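Local structure of acyl-coenzyme A oxidase 1 (Yarrowia lipolytica, 5Y9D) at residues Q59-I64 and S110-Q115; V76-D81 and N674-A679; E520-A525 and F599-I604. The protein catalyses the FAD-dependent oxidation of 2,3-saturated acyl-CoA by O2 to (2E)-enoyl-CoA and hydrogen peroxide in peroxisomal fatty acid beta-oxidation. All blocks are in the same frame, centred on the assembly; numbering follows the deposited sequence.

The three contacts are separate and lie away from the FAD-binding residues and from E464, the probable proton acceptor. Interactions 1 and 2 interlock along the chain, since their segments alternate; their centres are about 28 Å apart and their nearest atoms about 11 Å. Interaction 1 joins two helices of the N-terminal family region. Interaction 2 ties the loop 76-81 of that region to 674-679 in the C-terminal family region, and packs against the second subunit. Interaction 3 also lies in the C-terminal region, its centre about 33 Å from that of interaction 1 and 45 Å from that of interaction 2, and both its segments fall between the two segments of interaction 2.

Interaction 1: Q59-I64 and S110-Q115; sequences QIVEKI and SLWRAQ
I64 and R113 meet where helices 55-70 and 107-118 cross, their short segments 10.1 Å apart axis to axis and inclined at -52°. The arginine touches the isoleucine at its root and again at its head. Its CB and CG pass I64 CG2, with CG at 3.8 Å from that methyl. CG lies anti to the backbone N (chi1 -167°), which carries the chain out from the helix, roughly square to its axis, before a bend at chi3 (-58°) brings the head round to I64. CD and NE stand off from the isoleucine, and NE turns to a salt bridge with D105. Beyond it, CZ comes within 4.0 Å of I64 CD1; NH1 rests against both methyls of the isoleucine, CG2 and CD1, and NH2 approaches I64 CD1 to 3.6 Å. Y101 adds a cation-pi partner to the same guanidinium.

One turn back along helix 55-70, two aliphatic side chains meet the indole of W112. I60 CG2 comes to the ring's edge, in its plane, 3.9 Å from W112 CZ3. V61 CG2 stands 3.8 Å above that plane, displaced to the rim, with W112 CE3 its nearest ring atom. NE1 points elsewhere, with a weak hydrogen bond to Q379.

I60 also packs on L109, and I64 on L116, of helix 107-118. Between the two segments the attraction is van der Waals contact with aliphatic carbon, and the polar ends of R113 and W112 find their partners outside it, so the hold between these segments is probably one of shape rather than of directed bonds.

Interaction 2: V76-D81 and N674-A679; sequences VTADYD and NQQNPA
Q676 reaches from the end of helix 665-676 to the carboxylate of D81, and its chain curls round D81 OD2, with Q676 CB at 3.5 Å and Q676 CG at 3.4 Å from that oxygen. The bend at chi2 (-53°) brings the amide round beside this oxygen, nearly coplanar with the carboxylate, the two planes being only 12° apart. As modelled, D81 OD2 and Q676 OE1 are 2.5 Å from each other. The amide is probably turned over, so the short approach is doubtful as it stands; with the group reversed a nitrogen would face the carboxylate, and a hydrogen bond may then form. The other carboxylate oxygen, D81 OD1, is hydrogen-bonded to Y447 OH.

The glutamine also borders a type I beta turn from V76 to D79, closed by D79 N donating to V76 O at 3.0 Å. Of its two central residues, A78 borders the end of the amide, and T77 O lies 4.3 Å from Q676 CD. The contact thus joins a turn in the loop between helices 55-70 and 84-98 to the place where helix 665-676 ends, N677 being the first residue to leave helical geometry. If Q676 were replaced by an alanine, a gap would probably open beside A78 and D81 OD2 would lose its amide neighbour, although Y447 would still hold the other oxygen.

Just past the helix, N677 ND2 is hydrogen-bonded to V673 O and to Y447 OH. K258 of the second subunit packs on D81, and G257 of the same subunit packs on N677.

Interaction 3: E520-A525 and F599-I604; sequences EFLVEA and FALWSI
The backbones of helices 519-544 and 589-606 come nearest at L522 and A600, whose CA atoms are 6.7 Å apart, close enough for a single leucine to bridge the two helices. L522 holds its CG anti to the carbonyl carbon (chi1 -64°) and splits its two methyls between neighbouring residues of the partner helix. L522 CD1 presses on the lone methyl of A600, 3.8 Å from A600 CB. The second branch, L522 CD2, meets L601 CD2 at 3.9 Å, and the two leucine side chains cross at about a right angle. The small A600 lets L522 come close to the helix backbone, while L601 flanks it and passes on to I625, L628, V629 and L632 of helix 619-637, so the apolar layer continues into a third helix.

Within helix 589-606, F599 O accepts from S603 N and, at 2.7 Å, from S603 OG; the two donors reach it from opposite faces of the carbonyl plane, the hydroxyl 38° out of it. R570 of helix 558-581 also hydrogen-bonds to S603 OG.

Buried leucine-on-alanine packing of this kind is ordinary for helical bundles, and here it belongs to the C-terminal all-alpha domain that acyl-CoA oxidases carry beyond the core they share with the acyl-CoA dehydrogenases.

Interaction 1: Q59-I64 and S110-Q115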
ATOM      1  N   GLN A  59      19.017  26.798   7.995  1.00 37.93           N
ATOM      2  CA  GLN A  59      20.464  26.688   7.868  1.00 38.03           C
ATOM      3  C   GLN A  59      20.974  25.420   8.522  1.00 38.07           C
ATOM      4  O   GLN A  59      21.851  24.753   7.978  1.00 39.67           O
ATOM      5  CB  GLN A  59      21.175  27.906   8.431  1.00 39.30           C
ATOM      6  CG  GLN A  59      21.352  29.025   7.412  1.00 42.30           C
ATOM      7  CD  GLN A  59      22.076  30.226   8.011  1.00 44.12           C
ATOM      8  OE1 GLN A  59      23.216  30.101   8.507  1.00 41.82           O
ATOM      9  NE2 GLN A  59      21.414  31.394   7.987  1.00 41.36           N
ATOM     10  N   ILE A  60      20.402  25.088   9.676  1.00 37.24           N
ATOM     11  CA  ILE A  60      20.785  23.907  10.421  1.00 34.92           C
ATOM     12  C   ILE A  60      20.353  22.677   9.634  1.00 34.13           C
ATOM     13  O   ILE A  60      21.094  21.700   9.510  1.00 31.55           O
ATOM     14  CB  ILE A  60      20.166  23.938  11.824  1.00 37.93           C
ATOM     15  CG1 ILE A  60      20.911  24.958  12.676  1.00 40.72           C
ATOM     16  CG2 ILE A  60      20.237  22.577  12.507  1.00 38.58           C
ATOM     17  CD1 ILE A  60      20.224  25.280  13.995  1.00 43.96           C
ATOM     18  N   VAL A  61      19.155  22.728   9.085  1.00 33.96           N
ATOM     19  CA  VAL A  61      18.658  21.627   8.245  1.00 34.84           C
ATOM     20  C   VAL A  61      19.522  21.417   7.005  1.00 33.13           C
ATOM     21  O   VAL A  61      19.787  20.266   6.631  1.00 31.93           O
ATOM     22  CB  VAL A  61      17.180  21.843   7.873  1.00 34.47           C
ATOM     23  CG1 VAL A  61      16.762  21.007   6.665  1.00 35.64           C
ATOM     24  CG2 VAL A  61      16.330  21.542   9.100  1.00 34.10           C
ATOM     25  N   GLU A  62      19.982  22.511   6.401  1.00 31.53           N
ATOM     26  CA  GLU A  62      20.888  22.424   5.242  1.00 32.25           C
ATOM     27  C   GLU A  62      22.257  21.822   5.610  1.00 29.88           C
ATOM     28  O   GLU A  62      22.731  20.953   4.895  1.00 26.24           O
ATOM     29  CB  GLU A  62      21.014  23.783   4.526  1.00 34.37           C
ATOM     30  CG  GLU A  62      19.808  24.000   3.600  1.00 38.81           C
ATOM     31  CD  GLU A  62      19.696  25.390   2.974  1.00 43.64           C
ATOM     32  OE1 GLU A  62      20.263  26.375   3.520  1.00 44.66           O
ATOM     33  OE2 GLU A  62      18.998  25.495   1.934  1.00 47.19           O
ATOM     34  N   LYS A  63      22.852  22.255   6.723  1.00 30.13           N
ATOM     35  CA  LYS A  63      24.059  21.624   7.258  1.00 34.55           C
ATOM     36  C   LYS A  63      23.913  20.115   7.456  1.00 33.45           C
ATOM     37  O   LYS A  63      24.844  19.373   7.170  1.00 35.15           O
ATOM     38  CB  LYS A  63      24.500  22.240   8.588  1.00 40.71           C
ATOM     39  CG  LYS A  63      25.702  23.182   8.501  1.00 47.52           C
ATOM     40  CD  LYS A  63      26.157  23.688   9.877  1.00 50.57           C
ATOM     41  CE  LYS A  63      25.297  24.834  10.406  1.00 55.20           C
ATOM     42  NZ  LYS A  63      25.932  25.597  11.526  1.00 57.24           N
ATOM     43  N   ILE A  64      22.773  19.646   7.945  1.00 32.04           N
ATOM     44  CA  ILE A  64      22.639  18.218   8.152  1.00 33.84           C
ATOM     45  C   ILE A  64      22.675  17.533   6.791  1.00 35.18           C
ATOM     46  O   ILE A  64      23.331  16.497   6.613  1.00 34.15           O
ATOM     47  CB  ILE A  64      21.329  17.793   8.864  1.00 34.81           C
ATOM     48  CG1 ILE A  64      21.103  18.500  10.195  1.00 33.68           C
ATOM     49  CG2 ILE A  64      21.329  16.294   9.081  1.00 37.35           C
ATOM     50  CD1 ILE A  64      22.332  18.604  11.019  1.00 35.72           C
ATOM     51  N   SER A 110      19.745  15.451  16.744  1.00 34.25           N
ATOM     52  CA  SER A 110      19.675  14.002  16.670  1.00 32.64           C
ATOM     53  C   SER A 110      18.386  13.649  15.974  1.00 32.24           C
ATOM     54  O   SER A 110      18.403  12.927  14.978  1.00 33.16           O
ATOM     55  CB  SER A 110      19.818  13.378  18.075  1.00 34.44           C
ATOM     56  OG  SER A 110      19.086  12.176  18.265  1.00 35.78           O
ATOM     57  N   LEU A 111      17.267  14.194  16.452  1.00 35.25           N
ATOM     58  CA  LEU A 111      15.974  13.991  15.791  1.00 34.00           C
ATOM     59  C   LEU A 111      16.112  14.263  14.293  1.00 33.57           C
ATOM     60  O   LEU A 111      15.788  13.399  13.461  1.00 31.75           O
ATOM     61  CB  LEU A 111      14.900  14.904  16.385  1.00 38.36           C
ATOM     62  CG  LEU A 111      14.358  14.494  17.770  1.00 46.99           C
ATOM     63  CD1 LEU A 111      13.604  15.628  18.465  1.00 46.26           C
ATOM     64  CD2 LEU A 111      13.473  13.244  17.683  1.00 49.90           C
ATOM     65  N   TRP A 112      16.618  15.458  13.962  1.00 31.11           N
ATOM     66  CA  TRP A 112      16.635  15.931  12.585  1.00 30.18           C
ATOM     67  C   TRP A 112      17.573  15.139  11.720  1.00 27.93           C
ATOM     68  O   TRP A 112      17.275  14.832  10.596  1.00 27.15           O
ATOM     69  CB  TRP A 112      16.944  17.424  12.516  1.00 32.45           C
ATOM     70  CG  TRP A 112      15.785  18.312  12.986  1.00 36.51           C
ATOM     71  CD1 TRP A 112      14.500  17.915  13.334  1.00 38.06           C
ATOM     72  CD2 TRP A 112      15.796  19.729  13.095  1.00 35.54           C
ATOM     73  NE1 TRP A 112      13.739  19.005  13.667  1.00 36.82           N
ATOM     74  CE2 TRP A 112      14.509  20.130  13.538  1.00 38.03           C
ATOM     75  CE3 TRP A 112      16.776  20.699  12.912  1.00 36.24           C
ATOM     76  CZ2 TRP A 112      14.185  21.468  13.782  1.00 37.76           C
ATOM     77  CZ3 TRP A 112      16.448  22.038  13.154  1.00 37.48           C
ATOM     78  CH2 TRP A 112      15.166  22.406  13.570  1.00 36.59           C
ATOM     79  N   ARG A 113      18.708  14.758  12.240  1.00 28.67           N
ATOM     80  CA  ARG A 113      19.626  13.968  11.418  1.00 28.99           C
ATOM     81  C   ARG A 113      19.036  12.612  11.072  1.00 26.63           C
ATOM     82  O   ARG A 113      19.198  12.108   9.964  1.00 28.25           O
ATOM     83  CB  ARG A 113      20.927  13.809  12.152  1.00 29.29           C
ATOM     84  CG  ARG A 113      22.045  13.287  11.316  1.00 29.29           C
ATOM     85  CD  ARG A 113      23.235  13.068  12.216  1.00 29.12           C
ATOM     86  NE  ARG A 113      23.619  14.305  12.889  1.00 29.59           N
ATOM     87  CZ  ARG A 113      24.174  15.339  12.270  1.00 30.52           C
ATOM     88  NH1 ARG A 113      24.400  15.300  10.976  1.00 33.57           N
ATOM     89  NH2 ARG A 113      24.509  16.425  12.942  1.00 31.90           N
ATOM     90  N   ALA A 114      18.329  12.038  12.018  1.00 27.02           N
ATOM     91  CA  ALA A 114      17.623  10.771  11.791  1.00 28.89           C
ATOM     92  C   ALA A 114      16.420  10.926  10.816  1.00 28.35           C
ATOM     93  O   ALA A 114      16.288  10.176   9.846  1.00 30.08           O
ATOM     94  CB  ALA A 114      17.197  10.171  13.134  1.00 28.10           C
ATOM     95  N   GLN A 115      15.590  11.928  11.031  1.00 28.86           N
ATOM     96  CA  GLN A 115      14.454  12.188  10.144  1.00 30.09           C
ATOM     97  C   GLN A 115      14.871  12.455   8.700  1.00 30.10           C
ATOM     98  O   GLN A 115      14.360  11.820   7.772  1.00 28.00           O
ATOM     99  CB  GLN A 115      13.616  13.353  10.685  1.00 32.08           C
ATOM    100  CG  GLN A 115      12.888  13.008  11.961  1.00 33.33           C
ATOM    101  CD  GLN A 115      12.456  14.211  12.779  1.00 35.78           C
ATOM    102  OE1 GLN A 115      12.487  15.376  12.331  1.00 38.61           O
ATOM    103  NE2 GLN A 115      12.008  13.926  13.986  1.00 35.56           N
TER

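Interaction 2: V76-D81 and N674-A679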
ATOM      1  N   VAL A  76      23.317   6.512  -1.693  1.00 33.80           N
ATOM      2  CA  VAL A  76      22.195   5.594  -1.940  1.00 34.16           C
ATOM      3  C   VAL A  76      21.971   5.237  -3.419  1.00 34.16           C
ATOM      4  O   VAL A  76      21.082   4.459  -3.742  1.00 42.64           O
ATOM      5  CB  VAL A  76      20.916   6.116  -1.248  1.00 33.84           C
ATOM      6  CG1 VAL A  76      21.176   6.194   0.247  1.00 33.44           C
ATOM      7  CG2 VAL A  76      20.486   7.494  -1.765  1.00 32.40           C
ATOM      8  N   THR A  77      22.824   5.757  -4.289  1.00 30.83           N
ATOM      9  CA  THR A  77      22.846   5.431  -5.710  1.00 31.35           C
ATOM     10  C   THR A  77      22.517   3.999  -6.061  1.00 29.32           C
ATOM     11  O   THR A  77      21.699   3.766  -6.895  1.00 32.72           O
ATOM     12  CB  THR A  77      24.265   5.650  -6.318  1.00 33.61           C
ATOM     13  OG1 THR A  77      24.940   6.727  -5.653  1.00 35.51           O
ATOM     14  CG2 THR A  77      24.180   5.923  -7.781  1.00 32.57           C
ATOM     15  N   ALA A  78      23.219   3.037  -5.472  1.00 31.54           N
ATOM     16  CA  ALA A  78      23.060   1.616  -5.840  1.00 29.14           C
ATOM     17  C   ALA A  78      22.073   0.844  -4.928  1.00 28.95           C
ATOM     18  O   ALA A  78      21.860  -0.331  -5.123  1.00 28.97           O
ATOM     19  CB  ALA A  78      24.429   0.922  -5.898  1.00 25.67           C
ATOM     20  N   ASP A  79      21.443   1.516  -3.973  1.00 29.95           N
ATOM     21  CA  ASP A  79      20.628   0.835  -2.962  1.00 30.97           C
ATOM     22  C   ASP A  79      19.411   0.088  -3.447  1.00 30.63           C
ATOM     23  O   ASP A  79      18.932  -0.829  -2.775  1.00 35.03           O
ATOM     24  CB  ASP A  79      20.104   1.853  -1.963  1.00 33.82           C
ATOM     25  CG  ASP A  79      21.138   2.281  -0.973  1.00 35.01           C
ATOM     26  OD1 ASP A  79      22.290   1.829  -1.055  1.00 41.70           O
ATOM     27  OD2 ASP A  79      20.789   3.083  -0.095  1.00 40.99           O
ATOM     28  N   TYR A  80      18.847   0.509  -4.558  1.00 27.88           N
ATOM     29  CA  TYR A  80      17.691  -0.178  -5.071  1.00 27.15           C
ATOM     30  C   TYR A  80      18.047  -1.577  -5.574  1.00 28.16           C
ATOM     31  O   TYR A  80      17.222  -2.478  -5.553  1.00 26.67           O
ATOM     32  CB  TYR A  80      17.077   0.616  -6.194  1.00 26.57           C
ATOM     33  CG  TYR A  80      16.527   1.949  -5.765  1.00 25.19           C
ATOM     34  CD1 TYR A  80      15.551   2.042  -4.793  1.00 25.36           C
ATOM     35  CD2 TYR A  80      16.983   3.116  -6.341  1.00 25.08           C
ATOM     36  CE1 TYR A  80      15.036   3.270  -4.404  1.00 24.99           C
ATOM     37  CE2 TYR A  80      16.491   4.336  -5.949  1.00 26.03           C
ATOM     38  CZ  TYR A  80      15.509   4.408  -4.991  1.00 26.18           C
ATOM     39  OH  TYR A  80      15.015   5.647  -4.653  1.00 27.68           O
ATOM     40  N   ASP A  81      19.289  -1.727  -6.021  1.00 29.45           N
ATOM     41  CA  ASP A  81      19.796  -2.966  -6.569  1.00 31.69           C
ATOM     42  C   ASP A  81      20.301  -3.948  -5.484  1.00 29.28           C
ATOM     43  O   ASP A  81      20.617  -5.066  -5.797  1.00 26.32           O
ATOM     44  CB  ASP A  81      20.957  -2.655  -7.537  1.00 35.20           C
ATOM     45  CG  ASP A  81      20.523  -1.809  -8.750  1.00 38.96           C
ATOM     46  OD1 ASP A  81      19.553  -2.195  -9.456  1.00 38.82           O
ATOM     47  OD2 ASP A  81      21.169  -0.755  -9.004  1.00 40.88           O
ATOM     48  N   ASN A 674      20.500   2.383 -17.449  1.00 24.14           N
ATOM     49  CA  ASN A 674      21.649   1.866 -18.172  1.00 24.30           C
ATOM     50  C   ASN A 674      22.901   1.790 -17.298  1.00 26.41           C
ATOM     51  O   ASN A 674      23.643   0.833 -17.393  1.00 26.11           O
ATOM     52  CB  ASN A 674      21.918   2.716 -19.413  1.00 23.37           C
ATOM     53  CG  ASN A 674      21.020   2.328 -20.578  1.00 23.77           C
ATOM     54  OD1 ASN A 674      19.909   2.847 -20.741  1.00 24.91           O
ATOM     55  ND2 ASN A 674      21.474   1.373 -21.355  1.00 23.71           N
ATOM     56  N   GLN A 675      23.135   2.811 -16.473  1.00 27.59           N
ATOM     57  CA  GLN A 675      24.234   2.814 -15.531  1.00 30.86           C
ATOM     58  C   GLN A 675      24.117   1.620 -14.526  1.00 29.57           C
ATOM     59  O   GLN A 675      25.070   0.879 -14.280  1.00 25.02           O
ATOM     60  CB  GLN A 675      24.327   4.196 -14.875  1.00 36.02           C
ATOM     61  CG  GLN A 675      24.476   4.261 -13.370  1.00 46.54           C
ATOM     62  CD  GLN A 675      25.928   4.197 -12.918  1.00 54.53           C
ATOM     63  OE1 GLN A 675      26.727   3.430 -13.470  1.00 65.94           O
ATOM     64  NE2 GLN A 675      26.278   4.995 -11.904  1.00 54.90           N
ATOM     65  N   GLN A 676      22.935   1.383 -13.998  1.00 28.81           N
ATOM     66  CA  GLN A 676      22.777   0.256 -13.085  1.00 28.76           C
ATOM     67  C   GLN A 676      22.732  -1.101 -13.783  1.00 29.65           C
ATOM     68  O   GLN A 676      22.977  -2.132 -13.158  1.00 29.21           O
ATOM     69  CB  GLN A 676      21.528   0.471 -12.242  1.00 28.87           C
ATOM     70  CG  GLN A 676      21.651   1.678 -11.326  1.00 30.31           C
ATOM     71  CD  GLN A 676      22.899   1.634 -10.474  1.00 30.40           C
ATOM     72  OE1 GLN A 676      23.091   0.712  -9.729  1.00 33.26           O
ATOM     73  NE2 GLN A 676      23.756   2.634 -10.595  1.00 34.25           N
ATOM     74  N   ASN A 677      22.400  -1.110 -15.071  1.00 31.16           N
ATOM     75  CA  ASN A 677      22.291  -2.342 -15.821  1.00 31.69           C
ATOM     76  C   ASN A 677      22.977  -2.185 -17.171  1.00 35.83           C
ATOM     77  O   ASN A 677      22.316  -2.160 -18.205  1.00 35.04           O
ATOM     78  CB  ASN A 677      20.824  -2.689 -16.034  1.00 32.45           C
ATOM     79  CG  ASN A 677      20.050  -2.802 -14.733  1.00 33.36           C
ATOM     80  OD1 ASN A 677      20.037  -3.849 -14.092  1.00 33.03           O
ATOM     81  ND2 ASN A 677      19.398  -1.715 -14.339  1.00 33.19           N
ATOM     82  N   PRO A 678      24.318  -2.090 -17.182  1.00 40.51           N
ATOM     83  CA  PRO A 678      24.973  -2.031 -18.514  1.00 41.45           C
ATOM     84  C   PRO A 678      24.435  -3.150 -19.415  1.00 43.40           C
ATOM     85  O   PRO A 678      24.262  -4.286 -18.947  1.00 45.55           O
ATOM     86  CB  PRO A 678      26.471  -2.237 -18.204  1.00 40.93           C
ATOM     87  CG  PRO A 678      26.610  -2.125 -16.705  1.00 41.22           C
ATOM     88  CD  PRO A 678      25.264  -2.334 -16.077  1.00 39.41           C
ATOM     89  N   ALA A 679      24.156  -2.838 -20.678  1.00 43.41           N
ATOM     90  CA  ALA A 679      23.473  -3.793 -21.564  1.00 46.39           C
ATOM     91  C   ALA A 679      24.390  -4.428 -22.623  1.00 48.13           C
ATOM     92  O   ALA A 679      23.919  -4.863 -23.687  1.00 44.35           O
ATOM     93  CB  ALA A 679      22.277  -3.115 -22.237  1.00 45.58           C
TER

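Interaction 3: E520-A525 and F599-I604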
ATOM      1  N   GLU A 520     -12.121  30.449  10.032  1.00 50.00           N
ATOM      2  CA  GLU A 520     -12.918  30.348  11.266  1.00 53.33           C
ATOM      3  C   GLU A 520     -14.067  29.367  11.080  1.00 44.54           C
ATOM      4  O   GLU A 520     -14.368  28.593  11.966  1.00 42.62           O
ATOM      5  CB  GLU A 520     -13.499  31.708  11.723  1.00 58.81           C
ATOM      6  CG  GLU A 520     -14.164  31.660  13.115  1.00 67.99           C
ATOM      7  CD  GLU A 520     -15.442  32.516  13.255  1.00 73.39           C
ATOM      8  OE1 GLU A 520     -15.413  33.711  12.867  1.00 78.84           O
ATOM      9  OE2 GLU A 520     -16.468  32.000  13.777  1.00 65.14           O
ATOM     10  N   PHE A 521     -14.723  29.410   9.940  1.00 40.58           N
ATOM     11  CA  PHE A 521     -15.883  28.572   9.771  1.00 39.63           C
ATOM     12  C   PHE A 521     -15.481  27.101   9.641  1.00 38.60           C
ATOM     13  O   PHE A 521     -16.141  26.218  10.197  1.00 34.84           O
ATOM     14  CB  PHE A 521     -16.712  28.997   8.562  1.00 40.02           C
ATOM     15  CG  PHE A 521     -17.842  28.063   8.282  1.00 43.62           C
ATOM     16  CD1 PHE A 521     -19.056  28.216   8.929  1.00 44.25           C
ATOM     17  CD2 PHE A 521     -17.657  26.967   7.445  1.00 43.38           C
ATOM     18  CE1 PHE A 521     -20.080  27.315   8.703  1.00 46.19           C
ATOM     19  CE2 PHE A 521     -18.671  26.062   7.220  1.00 43.84           C
ATOM     20  CZ  PHE A 521     -19.887  26.237   7.852  1.00 46.41           C
ATOM     21  N   LEU A 522     -14.411  26.840   8.893  1.00 39.25           N
ATOM     22  CA  LEU A 522     -13.976  25.468   8.632  1.00 39.10           C
ATOM     23  C   LEU A 522     -13.533  24.873   9.944  1.00 35.79           C
ATOM     24  O   LEU A 522     -13.986  23.793  10.330  1.00 33.91           O
ATOM     25  CB  LEU A 522     -12.854  25.429   7.586  1.00 38.89           C
ATOM     26  CG  LEU A 522     -13.333  25.938   6.225  1.00 39.47           C
ATOM     27  CD1 LEU A 522     -12.195  26.200   5.257  1.00 37.97           C
ATOM     28  CD2 LEU A 522     -14.360  24.990   5.640  1.00 42.36           C
ATOM     29  N   VAL A 523     -12.706  25.622  10.656  1.00 36.82           N
ATOM     30  CA  VAL A 523     -12.234  25.185  11.972  1.00 39.59           C
ATOM     31  C   VAL A 523     -13.425  24.792  12.845  1.00 37.54           C
ATOM     32  O   VAL A 523     -13.540  23.649  13.288  1.00 36.89           O
ATOM     33  CB  VAL A 523     -11.392  26.273  12.668  1.00 39.63           C
ATOM     34  CG1 VAL A 523     -11.141  25.928  14.126  1.00 41.27           C
ATOM     35  CG2 VAL A 523     -10.061  26.452  11.952  1.00 41.49           C
ATOM     36  N   GLU A 524     -14.323  25.750  13.026  1.00 39.00           N
ATOM     37  CA  GLU A 524     -15.518  25.594  13.830  1.00 37.20           C
ATOM     38  C   GLU A 524     -16.349  24.434  13.319  1.00 35.89           C
ATOM     39  O   GLU A 524     -16.938  23.699  14.109  1.00 33.37           O
ATOM     40  CB  GLU A 524     -16.326  26.905  13.822  1.00 40.25           C
ATOM     41  CG  GLU A 524     -17.587  26.891  14.687  1.00 46.01           C
ATOM     42  CD  GLU A 524     -17.299  26.533  16.135  1.00 50.97           C
ATOM     43  OE1 GLU A 524     -16.186  26.875  16.587  1.00 61.07           O
ATOM     44  OE2 GLU A 524     -18.156  25.911  16.818  1.00 52.78           O
ATOM     45  N   ALA A 525     -16.384  24.235  12.001  1.00 34.97           N
ATOM     46  CA  ALA A 525     -17.142  23.111  11.460  1.00 34.27           C
ATOM     47  C   ALA A 525     -16.513  21.818  11.909  1.00 33.61           C
ATOM     48  O   ALA A 525     -17.213  20.849  12.271  1.00 29.75           O
ATOM     49  CB  ALA A 525     -17.210  23.163   9.953  1.00 36.11           C
ATOM     50  N   PHE A 599      -6.938  21.730   1.929  1.00 33.94           N
ATOM     51  CA  PHE A 599      -6.839  20.635   2.910  1.00 31.36           C
ATOM     52  C   PHE A 599      -8.151  20.504   3.693  1.00 32.02           C
ATOM     53  O   PHE A 599      -8.752  19.444   3.746  1.00 32.68           O
ATOM     54  CB  PHE A 599      -5.643  20.930   3.846  1.00 28.70           C
ATOM     55  CG  PHE A 599      -5.466  19.950   4.968  1.00 24.91           C
ATOM     56  CD1 PHE A 599      -5.553  18.599   4.749  1.00 23.10           C
ATOM     57  CD2 PHE A 599      -5.158  20.404   6.238  1.00 25.30           C
ATOM     58  CE1 PHE A 599      -5.415  17.705   5.766  1.00 22.87           C
ATOM     59  CE2 PHE A 599      -4.983  19.518   7.273  1.00 24.49           C
ATOM     60  CZ  PHE A 599      -5.118  18.163   7.032  1.00 24.81           C
ATOM     61  N   ALA A 600      -8.593  21.599   4.290  1.00 35.22           N
ATOM     62  CA  ALA A 600      -9.856  21.635   5.029  1.00 35.61           C
ATOM     63  C   ALA A 600     -11.048  21.159   4.208  1.00 36.61           C
ATOM     64  O   ALA A 600     -11.720  20.204   4.614  1.00 37.60           O
ATOM     65  CB  ALA A 600     -10.112  23.038   5.555  1.00 36.21           C
ATOM     66  N   LEU A 601     -11.309  21.801   3.063  1.00 35.29           N
ATOM     67  CA  LEU A 601     -12.482  21.443   2.239  1.00 35.13           C
ATOM     68  C   LEU A 601     -12.386  20.057   1.653  1.00 36.32           C
ATOM     69  O   LEU A 601     -13.372  19.311   1.607  1.00 42.19           O
ATOM     70  CB  LEU A 601     -12.696  22.437   1.095  1.00 36.60           C
ATOM     71  CG  LEU A 601     -13.240  23.792   1.538  1.00 39.01           C
ATOM     72  CD1 LEU A 601     -13.121  24.819   0.430  1.00 43.20           C
ATOM     73  CD2 LEU A 601     -14.675  23.689   2.004  1.00 39.40           C
ATOM     74  N   TRP A 602     -11.209  19.705   1.173  1.00 34.10           N
ATOM     75  CA  TRP A 602     -10.985  18.345   0.738  1.00 33.38           C
ATOM     76  C   TRP A 602     -11.306  17.365   1.863  1.00 34.75           C
ATOM     77  O   TRP A 602     -11.837  16.294   1.584  1.00 36.83           O
ATOM     78  CB  TRP A 602      -9.543  18.162   0.278  1.00 32.62           C
ATOM     79  CG  TRP A 602      -9.173  16.754  -0.089  1.00 31.34           C
ATOM     80  CD1 TRP A 602      -9.540  16.064  -1.219  1.00 29.21           C
ATOM     81  CD2 TRP A 602      -8.331  15.875   0.664  1.00 29.92           C
ATOM     82  NE1 TRP A 602      -8.982  14.814  -1.205  1.00 28.89           N
ATOM     83  CE2 TRP A 602      -8.236  14.666  -0.066  1.00 28.21           C
ATOM     84  CE3 TRP A 602      -7.632  15.999   1.883  1.00 29.73           C
ATOM     85  CZ2 TRP A 602      -7.482  13.589   0.377  1.00 28.84           C
ATOM     86  CZ3 TRP A 602      -6.874  14.924   2.331  1.00 28.75           C
ATOM     87  CH2 TRP A 602      -6.794  13.742   1.584  1.00 29.53           C
ATOM     88  N   SER A 603     -10.985  17.709   3.118  1.00 35.37           N
ATOM     89  CA  SER A 603     -11.240  16.793   4.245  1.00 35.99           C
ATOM     90  C   SER A 603     -12.733  16.652   4.483  1.00 38.35           C
ATOM     91  O   SER A 603     -13.206  15.562   4.789  1.00 35.93           O
ATOM     92  CB  SER A 603     -10.576  17.256   5.531  1.00 35.15           C
ATOM     93  OG  SER A 603      -9.180  17.319   5.393  1.00 33.29           O
ATOM     94  N   ILE A 604     -13.486  17.739   4.315  1.00 41.44           N
ATOM     95  CA  ILE A 604     -14.946  17.609   4.304  1.00 43.07           C
ATOM     96  C   ILE A 604     -15.310  16.538   3.274  1.00 47.03           C
ATOM     97  O   ILE A 604     -16.122  15.663   3.532  1.00 46.76           O
ATOM     98  CB  ILE A 604     -15.693  18.896   3.898  1.00 41.92           C
ATOM     99  CG1 ILE A 604     -15.309  20.106   4.747  1.00 39.60           C
ATOM    100  CG2 ILE A 604     -17.203  18.673   3.956  1.00 43.05           C
ATOM    101  CD1 ILE A 604     -15.586  19.979   6.215  1.00 39.51           C
TER